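Local structure of probable ATP-dependent kinase TDA10 (Saccharomyces cerevisiae, 1ODF) at residues 110-114 with 125-129; 64-68 with 147-151; 31-37 with 202-208. The protein probably acts as an ATP-dependent kinase of the GLYK family, transferring phosphate to a substrate that is not yet known. One frame throughout, in Å; residues are numbered along the deposited sequence.

Contact 1 of 3, residues 110-114 with 125-129; sequences VLNTI and TVVLP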
ATOM      1  N   VAL A 110      -4.737 -13.771  -8.593  1.00 44.07           N
ATOM      2  CA  VAL A 110      -3.519 -13.232  -9.185  1.00 42.32           C
ATOM      3  C   VAL A 110      -2.275 -13.827  -8.504  1.00 42.02           C
ATOM      4  O   VAL A 110      -1.339 -14.270  -9.176  1.00 41.24           O
ATOM      5  CB  VAL A 110      -3.516 -11.686  -9.085  1.00 42.84           C
ATOM      6  CG1 VAL A 110      -2.130 -11.131  -9.362  1.00 39.72           C
ATOM      7  CG2 VAL A 110      -4.521 -11.109 -10.086  1.00 41.66           C
ATOM      8  N   LEU A 111      -2.274 -13.844  -7.176  1.00 40.95           N
ATOM      9  CA  LEU A 111      -1.157 -14.403  -6.430  1.00 42.02           C
ATOM     10  C   LEU A 111      -0.983 -15.865  -6.819  1.00 43.28           C
ATOM     11  O   LEU A 111       0.140 -16.325  -7.055  1.00 40.33           O
ATOM     12  CB  LEU A 111      -1.409 -14.290  -4.923  1.00 39.92           C
ATOM     13  CG  LEU A 111      -0.727 -13.163  -4.140  1.00 42.29           C
ATOM     14  CD1 LEU A 111      -0.011 -12.207  -5.065  1.00 39.71           C
ATOM     15  CD2 LEU A 111      -1.773 -12.420  -3.322  1.00 43.59           C
ATOM     16  N   ASN A 112      -2.105 -16.584  -6.881  1.00 45.00           N
ATOM     17  CA  ASN A 112      -2.099 -17.998  -7.253  1.00 47.17           C
ATOM     18  C   ASN A 112      -1.413 -18.191  -8.588  1.00 45.75           C
ATOM     19  O   ASN A 112      -0.516 -19.023  -8.724  1.00 46.32           O
ATOM     20  CB  ASN A 112      -3.526 -18.554  -7.364  1.00 49.92           C
ATOM     21  CG  ASN A 112      -4.194 -18.720  -6.020  1.00 52.71           C
ATOM     22  OD1 ASN A 112      -3.538 -19.032  -5.024  1.00 56.07           O
ATOM     23  ND2 ASN A 112      -5.511 -18.529  -5.983  1.00 54.52           N
ATOM     24  N   THR A 113      -1.858 -17.423  -9.573  1.00 44.28           N
ATOM     25  CA  THR A 113      -1.301 -17.493 -10.913  1.00 46.63           C
ATOM     26  C   THR A 113       0.197 -17.185 -10.904  1.00 47.84           C
ATOM     27  O   THR A 113       0.985 -17.876 -11.555  1.00 47.11           O
ATOM     28  CB  THR A 113      -2.024 -16.504 -11.858  1.00 47.38           C
ATOM     29  OG1 THR A 113      -3.414 -16.853 -11.941  1.00 47.76           O
ATOM     30  CG2 THR A 113      -1.408 -16.542 -13.250  1.00 47.08           C
ATOM     31  N   ILE A 114       0.591 -16.156 -10.158  1.00 48.63           N
ATOM     32  CA  ILE A 114       1.994 -15.778 -10.086  1.00 48.34           C
ATOM     33  C   ILE A 114       2.856 -16.889  -9.502  1.00 50.32           C
ATOM     34  O   ILE A 114       3.903 -17.215 -10.056  1.00 51.50           O
ATOM     35  CB  ILE A 114       2.169 -14.483  -9.275  1.00 47.72           C
ATOM     36  CG1 ILE A 114       1.598 -13.320 -10.082  1.00 46.10           C
ATOM     37  CG2 ILE A 114       3.637 -14.240  -8.946  1.00 46.51           C
ATOM     38  CD1 ILE A 114       1.734 -12.002  -9.412  1.00 46.47           C
ATOM     39  N   THR A 125       1.209 -14.636 -19.597  1.00 66.61           N
ATOM     40  CA  THR A 125       0.961 -13.389 -18.892  1.00 62.73           C
ATOM     41  C   THR A 125      -0.152 -13.578 -17.874  1.00 60.18           C
ATOM     42  O   THR A 125      -0.986 -14.471 -18.012  1.00 59.31           O
ATOM     43  CB  THR A 125       0.521 -12.268 -19.848  1.00 63.22           C
ATOM     44  OG1 THR A 125      -0.783 -12.565 -20.365  1.00 64.17           O
ATOM     45  CG2 THR A 125       1.505 -12.131 -20.999  1.00 63.90           C
ATOM     46  N   VAL A 126      -0.140 -12.738 -16.844  1.00 57.42           N
ATOM     47  CA  VAL A 126      -1.168 -12.755 -15.810  1.00 53.93           C
ATOM     48  C   VAL A 126      -1.799 -11.379 -15.908  1.00 52.31           C
ATOM     49  O   VAL A 126      -1.102 -10.388 -16.129  1.00 50.87           O
ATOM     50  CB  VAL A 126      -0.579 -12.952 -14.385  1.00 53.99           C
ATOM     51  CG1 VAL A 126       0.444 -11.862 -14.070  1.00 51.71           C
ATOM     52  CG2 VAL A 126      -1.700 -12.934 -13.359  1.00 51.73           C
ATOM     53  N   VAL A 127      -3.113 -11.312 -15.767  1.00 50.84           N
ATOM     54  CA  VAL A 127      -3.787 -10.033 -15.860  1.00 50.32           C
ATOM     55  C   VAL A 127      -4.132  -9.447 -14.501  1.00 50.04           C
ATOM     56  O   VAL A 127      -4.736 -10.109 -13.656  1.00 50.30           O
ATOM     57  CB  VAL A 127      -5.076 -10.142 -16.707  1.00 51.22           C
ATOM     58  CG1 VAL A 127      -5.832  -8.823 -16.685  1.00 51.49           C
ATOM     59  CG2 VAL A 127      -4.717 -10.503 -18.143  1.00 52.34           C
ATOM     60  N   LEU A 128      -3.725  -8.199 -14.299  1.00 48.17           N
ATOM     61  CA  LEU A 128      -4.009  -7.482 -13.061  1.00 47.88           C
ATOM     62  C   LEU A 128      -4.973  -6.343 -13.380  1.00 47.31           C
ATOM     63  O   LEU A 128      -4.919  -5.752 -14.461  1.00 46.81           O
ATOM     64  CB  LEU A 128      -2.724  -6.929 -12.442  1.00 45.08           C
ATOM     65  CG  LEU A 128      -1.914  -7.940 -11.619  1.00 44.94           C
ATOM     66  CD1 LEU A 128      -1.217  -8.938 -12.542  1.00 42.13           C
ATOM     67  CD2 LEU A 128      -0.903  -7.187 -10.771  1.00 42.17           C
ATOM     68  N   PRO A 129      -5.878  -6.025 -12.444  1.00 46.87           N
ATOM     69  CA  PRO A 129      -6.846  -4.951 -12.668  1.00 46.06           C
ATOM     70  C   PRO A 129      -6.282  -3.543 -12.586  1.00 46.84           C
ATOM     71  O   PRO A 129      -5.191  -3.308 -12.057  1.00 47.20           O
ATOM     72  CB  PRO A 129      -7.883  -5.201 -11.585  1.00 44.38           C
ATOM     73  CG  PRO A 129      -7.043  -5.678 -10.449  1.00 45.62           C
ATOM     74  CD  PRO A 129      -6.094  -6.656 -11.130  1.00 46.30           C
TER

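Contact 2 of 3, residues 64-68 with 147-151; sequences SIGYA and QKIKL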
ATOM      1  N   SER A  64      11.523 -10.215 -15.361  1.00 39.24           N
ATOM      2  CA  SER A  64      10.142  -9.754 -15.508  1.00 39.98           C
ATOM      3  C   SER A  64       9.770  -8.926 -14.273  1.00 40.09           C
ATOM      4  O   SER A  64       9.732  -9.447 -13.155  1.00 40.20           O
ATOM      5  CB  SER A  64       9.186 -10.947 -15.632  1.00 37.85           C
ATOM      6  OG  SER A  64       7.837 -10.505 -15.676  1.00 38.90           O
ATOM      7  N   ILE A  65       9.494  -7.643 -14.479  1.00 40.08           N
ATOM      8  CA  ILE A  65       9.150  -6.743 -13.379  1.00 39.64           C
ATOM      9  C   ILE A  65       7.674  -6.343 -13.368  1.00 38.84           C
ATOM     10  O   ILE A  65       7.159  -5.816 -14.346  1.00 40.15           O
ATOM     11  CB  ILE A  65       9.982  -5.430 -13.441  1.00 39.95           C
ATOM     12  CG1 ILE A  65      11.467  -5.744 -13.673  1.00 41.87           C
ATOM     13  CG2 ILE A  65       9.799  -4.634 -12.147  1.00 38.73           C
ATOM     14  CD1 ILE A  65      12.132  -6.534 -12.561  1.00 40.37           C
ATOM     15  N   GLY A  66       7.004  -6.583 -12.249  1.00 37.89           N
ATOM     16  CA  GLY A  66       5.603  -6.220 -12.130  1.00 36.97           C
ATOM     17  C   GLY A  66       5.390  -5.107 -11.111  1.00 36.76           C
ATOM     18  O   GLY A  66       6.167  -4.948 -10.163  1.00 35.34           O
ATOM     19  N   TYR A  67       4.333  -4.330 -11.300  1.00 36.91           N
ATOM     20  CA  TYR A  67       4.030  -3.238 -10.385  1.00 35.11           C
ATOM     21  C   TYR A  67       2.532  -3.087 -10.202  1.00 35.53           C
ATOM     22  O   TYR A  67       1.756  -3.273 -11.140  1.00 36.77           O
ATOM     23  CB  TYR A  67       4.610  -1.918 -10.913  1.00 34.98           C
ATOM     24  CG  TYR A  67       4.259  -0.709 -10.067  1.00 35.79           C
ATOM     25  CD1 TYR A  67       2.969  -0.157 -10.088  1.00 34.92           C
ATOM     26  CD2 TYR A  67       5.198  -0.149  -9.205  1.00 36.95           C
ATOM     27  CE1 TYR A  67       2.624   0.914  -9.262  1.00 33.90           C
ATOM     28  CE2 TYR A  67       4.872   0.926  -8.379  1.00 37.41           C
ATOM     29  CZ  TYR A  67       3.584   1.451  -8.408  1.00 37.95           C
ATOM     30  OH  TYR A  67       3.272   2.509  -7.584  1.00 37.51           O
ATOM     31  N   ALA A  68       2.131  -2.743  -8.986  1.00 33.16           N
ATOM     32  CA  ALA A  68       0.728  -2.528  -8.702  1.00 33.04           C
ATOM     33  C   ALA A  68       0.537  -1.745  -7.411  1.00 31.48           C
ATOM     34  O   ALA A  68       1.348  -1.827  -6.491  1.00 29.53           O
ATOM     35  CB  ALA A  68      -0.009  -3.869  -8.609  1.00 31.72           C
ATOM     36  N   GLN A 147      -3.922  -4.642 -16.762  1.00 51.57           N
ATOM     37  CA  GLN A 147      -2.558  -4.716 -17.269  1.00 50.71           C
ATOM     38  C   GLN A 147      -2.135  -6.175 -17.345  1.00 50.53           C
ATOM     39  O   GLN A 147      -2.698  -7.029 -16.659  1.00 51.71           O
ATOM     40  CB  GLN A 147      -1.606  -3.979 -16.324  1.00 50.11           C
ATOM     41  CG  GLN A 147      -1.413  -4.710 -14.986  1.00 48.81           C
ATOM     42  CD  GLN A 147      -0.180  -4.254 -14.211  1.00 48.57           C
ATOM     43  OE1 GLN A 147       0.927  -4.176 -14.761  1.00 46.79           O
ATOM     44  NE2 GLN A 147      -0.364  -3.970 -12.924  1.00 45.52           N
ATOM     45  N   LYS A 148      -1.141  -6.460 -18.175  1.00 50.38           N
ATOM     46  CA  LYS A 148      -0.636  -7.821 -18.306  1.00 50.07           C
ATOM     47  C   LYS A 148       0.846  -7.889 -17.965  1.00 49.23           C
ATOM     48  O   LYS A 148       1.641  -7.073 -18.424  1.00 49.02           O
ATOM     49  CB  LYS A 148      -0.874  -8.362 -19.721  1.00 50.19           C
ATOM     50  CG  LYS A 148      -2.226  -9.032 -19.884  1.00 52.39           C
ATOM     51  CD  LYS A 148      -2.317  -9.867 -21.162  1.00 56.09           C
ATOM     52  CE  LYS A 148      -2.418  -9.007 -22.412  1.00 56.70           C
ATOM     53  NZ  LYS A 148      -2.725  -9.839 -23.612  1.00 56.05           N
ATOM     54  N   ILE A 149       1.213  -8.866 -17.147  1.00 49.41           N
ATOM     55  CA  ILE A 149       2.603  -9.029 -16.752  1.00 49.36           C
ATOM     56  C   ILE A 149       3.127 -10.379 -17.227  1.00 48.04           C
ATOM     57  O   ILE A 149       2.425 -11.385 -17.139  1.00 45.77           O
ATOM     58  CB  ILE A 149       2.747  -8.915 -15.212  1.00 50.50           C
ATOM     59  CG1 ILE A 149       2.209  -7.550 -14.752  1.00 50.93           C
ATOM     60  CG2 ILE A 149       4.215  -9.074 -14.807  1.00 50.55           C
ATOM     61  CD1 ILE A 149       2.204  -7.349 -13.251  1.00 49.67           C
ATOM     62  N   LYS A 150       4.359 -10.395 -17.736  1.00 47.40           N
ATOM     63  CA  LYS A 150       4.967 -11.630 -18.233  1.00 48.55           C
ATOM     64  C   LYS A 150       5.314 -12.616 -17.122  1.00 46.98           C
ATOM     65  O   LYS A 150       5.928 -12.247 -16.122  1.00 47.17           O
ATOM     66  CB  LYS A 150       6.243 -11.326 -19.028  1.00 51.66           C
ATOM     67  CG  LYS A 150       6.046 -10.444 -20.254  1.00 56.83           C
ATOM     68  CD  LYS A 150       7.373 -10.194 -20.973  1.00 59.12           C
ATOM     69  CE  LYS A 150       7.221  -9.183 -22.110  1.00 60.74           C
ATOM     70  NZ  LYS A 150       6.866  -7.821 -21.612  1.00 60.21           N
ATOM     71  N   LEU A 151       4.914 -13.870 -17.306  1.00 46.14           N
ATOM     72  CA  LEU A 151       5.206 -14.925 -16.347  1.00 46.02           C
ATOM     73  C   LEU A 151       6.405 -15.738 -16.842  1.00 46.83           C
ATOM     74  O   LEU A 151       6.597 -15.919 -18.044  1.00 46.97           O
ATOM     75  CB  LEU A 151       4.001 -15.852 -16.179  1.00 47.71           C
ATOM     76  CG  LEU A 151       2.788 -15.351 -15.387  1.00 49.43           C
ATOM     77  CD1 LEU A 151       3.162 -15.136 -13.924  1.00 48.52           C
ATOM     78  CD2 LEU A 151       2.293 -14.066 -15.995  1.00 50.25           C
TER
HETATM   79  O   HOH W   1       3.549  -3.911 -14.194  1.00 31.37           O

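Contact 3 of 3, residues 31-37 with 202-208; sequences PLFIFFS and IKSLGIV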
ATOM      1  N   PRO A  31       9.038 -15.495  -7.106  1.00 32.42           N
ATOM      2  CA  PRO A  31       9.086 -14.032  -7.182  1.00 32.20           C
ATOM      3  C   PRO A  31       9.694 -13.401  -5.921  1.00 31.54           C
ATOM      4  O   PRO A  31       9.698 -13.994  -4.838  1.00 31.31           O
ATOM      5  CB  PRO A  31       7.609 -13.637  -7.328  1.00 33.24           C
ATOM      6  CG  PRO A  31       6.927 -14.901  -7.790  1.00 33.61           C
ATOM      7  CD  PRO A  31       7.648 -15.971  -7.036  1.00 34.21           C
ATOM      8  N   LEU A  32      10.234 -12.204  -6.082  1.00 31.09           N
ATOM      9  CA  LEU A  32      10.774 -11.454  -4.960  1.00 30.08           C
ATOM     10  C   LEU A  32       9.800 -10.285  -4.894  1.00 31.46           C
ATOM     11  O   LEU A  32       9.623  -9.566  -5.882  1.00 30.04           O
ATOM     12  CB  LEU A  32      12.172 -10.913  -5.267  1.00 30.87           C
ATOM     13  CG  LEU A  32      13.026 -10.251  -4.164  1.00 31.49           C
ATOM     14  CD1 LEU A  32      13.532  -8.922  -4.653  1.00 28.51           C
ATOM     15  CD2 LEU A  32      12.261 -10.071  -2.888  1.00 31.20           C
ATOM     16  N   PHE A  33       9.140 -10.108  -3.757  1.00 31.91           N
ATOM     17  CA  PHE A  33       8.220  -8.987  -3.622  1.00 33.54           C
ATOM     18  C   PHE A  33       8.910  -7.775  -3.002  1.00 34.14           C
ATOM     19  O   PHE A  33       9.863  -7.910  -2.226  1.00 34.33           O
ATOM     20  CB  PHE A  33       7.008  -9.376  -2.771  1.00 33.06           C
ATOM     21  CG  PHE A  33       5.969 -10.146  -3.529  1.00 37.88           C
ATOM     22  CD1 PHE A  33       6.256 -11.413  -4.044  1.00 38.91           C
ATOM     23  CD2 PHE A  33       4.718  -9.589  -3.776  1.00 38.58           C
ATOM     24  CE1 PHE A  33       5.310 -12.111  -4.800  1.00 41.82           C
ATOM     25  CE2 PHE A  33       3.765 -10.279  -4.531  1.00 40.70           C
ATOM     26  CZ  PHE A  33       4.062 -11.544  -5.044  1.00 40.94           C
ATOM     27  N   ILE A  34       8.439  -6.593  -3.382  1.00 31.93           N
ATOM     28  CA  ILE A  34       8.961  -5.355  -2.838  1.00 32.50           C
ATOM     29  C   ILE A  34       7.750  -4.510  -2.438  1.00 32.82           C
ATOM     30  O   ILE A  34       6.984  -4.042  -3.289  1.00 32.53           O
ATOM     31  CB  ILE A  34       9.829  -4.602  -3.857  1.00 31.12           C
ATOM     32  CG1 ILE A  34      11.032  -5.465  -4.241  1.00 29.86           C
ATOM     33  CG2 ILE A  34      10.323  -3.289  -3.238  1.00 31.45           C
ATOM     34  CD1 ILE A  34      11.962  -4.815  -5.219  1.00 30.20           C
ATOM     35  N   PHE A  35       7.580  -4.356  -1.128  1.00 30.09           N
ATOM     36  CA  PHE A  35       6.470  -3.609  -0.567  1.00 30.22           C
ATOM     37  C   PHE A  35       6.846  -2.192  -0.172  1.00 31.86           C
ATOM     38  O   PHE A  35       7.880  -1.967   0.477  1.00 30.80           O
ATOM     39  CB  PHE A  35       5.931  -4.311   0.686  1.00 28.95           C
ATOM     40  CG  PHE A  35       5.350  -5.671   0.432  1.00 29.69           C
ATOM     41  CD1 PHE A  35       5.746  -6.760   1.207  1.00 28.98           C
ATOM     42  CD2 PHE A  35       4.379  -5.865  -0.556  1.00 30.79           C
ATOM     43  CE1 PHE A  35       5.185  -8.027   1.008  1.00 31.50           C
ATOM     44  CE2 PHE A  35       3.808  -7.128  -0.767  1.00 29.47           C
ATOM     45  CZ  PHE A  35       4.211  -8.211   0.018  1.00 29.50           C
ATOM     46  N   PHE A  36       6.010  -1.239  -0.579  1.00 30.35           N
ATOM     47  CA  PHE A  36       6.208   0.151  -0.201  1.00 30.44           C
ATOM     48  C   PHE A  36       5.016   0.509   0.657  1.00 31.58           C
ATOM     49  O   PHE A  36       3.870   0.264   0.266  1.00 32.09           O
ATOM     50  CB  PHE A  36       6.269   1.077  -1.414  1.00 30.25           C
ATOM     51  CG  PHE A  36       7.572   1.005  -2.163  1.00 32.63           C
ATOM     52  CD1 PHE A  36       7.861  -0.080  -2.991  1.00 31.36           C
ATOM     53  CD2 PHE A  36       8.504   2.029  -2.052  1.00 31.41           C
ATOM     54  CE1 PHE A  36       9.058  -0.136  -3.699  1.00 31.96           C
ATOM     55  CE2 PHE A  36       9.706   1.984  -2.757  1.00 33.14           C
ATOM     56  CZ  PHE A  36       9.983   0.902  -3.583  1.00 31.93           C
ATOM     57  N   SER A  37       5.298   1.066   1.834  1.00 31.09           N
ATOM     58  CA  SER A  37       4.265   1.458   2.784  1.00 30.87           C
ATOM     59  C   SER A  37       4.557   2.837   3.369  1.00 31.63           C
ATOM     60  O   SER A  37       5.690   3.135   3.768  1.00 31.57           O
ATOM     61  CB  SER A  37       4.191   0.437   3.922  1.00 30.95           C
ATOM     62  OG  SER A  37       3.043   0.631   4.723  1.00 29.46           O
ATOM     63  N   ILE A 202       5.770 -15.834   0.745  1.00 40.84           N
ATOM     64  CA  ILE A 202       6.201 -14.578   0.156  1.00 38.03           C
ATOM     65  C   ILE A 202       7.533 -14.050   0.684  1.00 34.78           C
ATOM     66  O   ILE A 202       7.683 -13.781   1.867  1.00 31.45           O
ATOM     67  CB  ILE A 202       5.098 -13.512   0.312  1.00 40.95           C
ATOM     68  CG1 ILE A 202       3.983 -13.811  -0.697  1.00 40.77           C
ATOM     69  CG2 ILE A 202       5.665 -12.101   0.108  1.00 39.92           C
ATOM     70  CD1 ILE A 202       2.834 -12.842  -0.651  1.00 44.19           C
ATOM     71  N   LYS A 203       8.502 -13.923  -0.218  1.00 33.73           N
ATOM     72  CA  LYS A 203       9.829 -13.415   0.126  1.00 32.98           C
ATOM     73  C   LYS A 203       9.895 -11.983  -0.365  1.00 32.76           C
ATOM     74  O   LYS A 203       9.599 -11.705  -1.533  1.00 29.85           O
ATOM     75  CB  LYS A 203      10.916 -14.289  -0.503  1.00 34.77           C
ATOM     76  CG  LYS A 203      11.020 -15.632   0.202  1.00 36.13           C
ATOM     77  CD  LYS A 203      11.280 -15.406   1.687  1.00 39.13           C
ATOM     78  CE  LYS A 203      11.002 -16.638   2.515  1.00 45.26           C
ATOM     79  NZ  LYS A 203      11.199 -16.368   3.975  1.00 47.96           N
ATOM     80  N   SER A 204      10.316 -11.080   0.524  1.00 29.94           N
ATOM     81  CA  SER A 204      10.291  -9.668   0.191  1.00 30.11           C
ATOM     82  C   SER A 204      11.250  -8.720   0.897  1.00 31.50           C
ATOM     83  O   SER A 204      11.844  -9.030   1.937  1.00 29.96           O
ATOM     84  CB  SER A 204       8.886  -9.156   0.483  1.00 25.93           C
ATOM     85  OG  SER A 204       8.616  -9.380   1.865  1.00 24.33           O
ATOM     86  N   LEU A 205      11.345  -7.535   0.307  1.00 31.69           N
ATOM     87  CA  LEU A 205      12.134  -6.434   0.829  1.00 32.56           C
ATOM     88  C   LEU A 205      11.082  -5.365   1.114  1.00 33.17           C
ATOM     89  O   LEU A 205      10.126  -5.206   0.348  1.00 33.08           O
ATOM     90  CB  LEU A 205      13.134  -5.934  -0.215  1.00 32.20           C
ATOM     91  CG  LEU A 205      14.235  -6.932  -0.550  1.00 30.27           C
ATOM     92  CD1 LEU A 205      15.114  -6.359  -1.645  1.00 30.43           C
ATOM     93  CD2 LEU A 205      15.039  -7.233   0.713  1.00 31.62           C
ATOM     94  N   GLY A 206      11.245  -4.650   2.219  1.00 33.86           N
ATOM     95  CA  GLY A 206      10.270  -3.639   2.560  1.00 31.37           C
ATOM     96  C   GLY A 206      10.827  -2.241   2.655  1.00 31.38           C
ATOM     97  O   GLY A 206      11.951  -2.042   3.112  1.00 33.64           O
ATOM     98  N   ILE A 207      10.031  -1.277   2.206  1.00 31.00           N
ATOM     99  CA  ILE A 207      10.395   0.133   2.252  1.00 31.21           C
ATOM    100  C   ILE A 207       9.306   0.796   3.082  1.00 31.40           C
ATOM    101  O   ILE A 207       8.150   0.876   2.661  1.00 29.07           O
ATOM    102  CB  ILE A 207      10.388   0.794   0.860  1.00 33.85           C
ATOM    103  CG1 ILE A 207      11.110  -0.098  -0.169  1.00 31.44           C
ATOM    104  CG2 ILE A 207      11.004   2.203   0.971  1.00 30.23           C
ATOM    105  CD1 ILE A 207      12.576  -0.263   0.074  1.00 36.97           C
ATOM    106  N   VAL A 208       9.678   1.263   4.264  1.00 32.26           N
ATOM    107  CA  VAL A 208       8.722   1.884   5.158  1.00 33.35           C
ATOM    108  C   VAL A 208       8.992   3.358   5.376  1.00 34.87           C
ATOM    109  O   VAL A 208      10.114   3.763   5.700  1.00 33.88           O
ATOM    110  CB  VAL A 208       8.706   1.168   6.534  1.00 33.69           C
ATOM    111  CG1 VAL A 208       7.776   1.916   7.509  1.00 32.54           C
ATOM    112  CG2 VAL A 208       8.240  -0.275   6.359  1.00 32.43           C
TER
HETATM  113  O   HOH W   2       8.328 -14.718  -2.659  1.00 41.45           O

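Contact 1 of 3, residues 110-114 with 125-129
Val110 and Leu128 meet with their side chains at about a right angle. Val110 CG1 lies 3.9 Å from Leu128 CG and almost as near to Leu128 CD1, so one methyl rests on the branch of the leucine. The other methyl faces the strand backbone, with Val110 CG2 3.7 Å from Val127 O. Chi1 of Val110 (166°) spreads the two methyls this way, CG1 to the leucine and CG2 to the carbonyl.

One helical turn on, Thr113 slants across Val126. Here methyl meets methyl: Thr113 CG2 is 3.6 Å from Val126 CG2. OG1 of Thr113 is hydrogen-bonded to Glu109 O within the helix. Val126 uses its second methyl on the next residue, and Val126 CG1 lies 4.4 Å from Ile114 CG1.

The contact lays the last turn of helix 104-114 on strand 125-132, the middle strand of a small three-stranded antiparallel sheet. Helix and strand run nearly antiparallel, at 165°, with their axes 8.8 Å apart at closest approach. The join is apolar and largely buried. Val126 points at the helix. Leu128 sets off to the side and brings its branched end round to Val110, while Val127 turns away and is exposed. Ile114 and Leu128 both reach on to Phe156 of strand 155-160, which brings the small sheet and the helix against the main sheet.

Contact 2 of 3, residues 64-68 with 147-151
Gln147 reaches across to the backbone of Tyr67, with its NE2 directly and with its OE1 through a water. NE2 donates to Tyr67 O at 2.9 Å, and the bond is nearly straight (173° at the hydrogen). The acceptor lies in the plane of the amide, and the N-H approaches nearly along the C=O axis. OE1 of Gln147 accepts a hydrogen bond at 2.7 Å from the water. That water accepts from Tyr67 N at 3.0 Å. The direct bond and the water bridge together fix the turn of the amide group.

Ile149 is next to point at strand 65-69. Its CD1 lies 3.8 Å from Gly66 CA, on the side to which a CB would point. With no side chain there, the isoleucine comes down close to the backbone. The other branch leans to the start of the segment, with Ile149 CG2 4.0 Å from Ser64 OG.

The two strands belong to different sheets. Strand 65-69 is an edge of the main, mostly parallel sheet of this P-loop kinase fold, and strand 147-150 is an edge of the small antiparallel sheet. They run at 150° with their axes 7.1 Å apart, so side chains rather than a backbone ladder join them.

Lys150 contributes its carbonyl. Ser64 OG donates to Lys150 O at 2.6 Å, from somewhat out of the carbonyl plane. With chi1 at 176°, the serine hydroxyl is turned toward strand 147-150. Beyond CB, the exposed Lys150 chain extends away from Ser64.

Contact 3 of 3, residues 31-37 with 202-208
Phe36 and Ile207 form the closest side-chain packing here. They lie side by side and point the same way. Ile207 CG1 sits over one face of the Phe36 ring, 3.7 Å from its centroid, in a CH-pi contact. Their backbones are tied as well: Ile207 N donates to Phe35 O at 2.8 Å, and Ser37 N to Ile207 O at 3.0 Å.

Five such bonds join strands 32-37 and 204-211 as parallel neighbours in the core of the main sheet. Strand 32-37 leads straight into the predicted ATP-binding loop that starts at Gly38, the Walker A arrangement of P-loop kinases. On the face that carries Phe33 and Phe35, Ser204 OG stands 3.8 Å from Phe35 CE1. Ile202 CG2 reaches both rings, 4.1 Å from Phe33 CG and 4.2 Å from Phe35 CZ.

Beyond the straight bond from Phe33 N to Lys203 O the direct pairing stops. A water takes over, accepting from Lys203 N at 2.6 Å and probably donating to Pro31 O. Leu32 CD2 lies 3.4 Å from Lys203 O. The Lys203 chain turns off from strand 32-37 and is partly exposed.

How the contacts relate
From the N terminus, residues 31-37 come first and find their partner only at 202-208, so contact 3 closes the widest loop. Contact 2 (64-68 with 147-151) is nested inside it, and contact 1 (110-114 with 125-129) is nested inside contact 2. None of the loops cross. Contact 3 lies within the main sheet. Contact 2 ties the edge of that sheet to the small antiparallel sheet, and contact 1 packs a helix on the same small sheet. Contacts 1 and 2 touch through neighbouring strands, probably by backbone hydrogen bonds between Val126 and Ile149 and between Leu128 and Gln147. Contact 1 also touches contact 3, where Ile114 meets Pro31 and Leu111 meets Phe33.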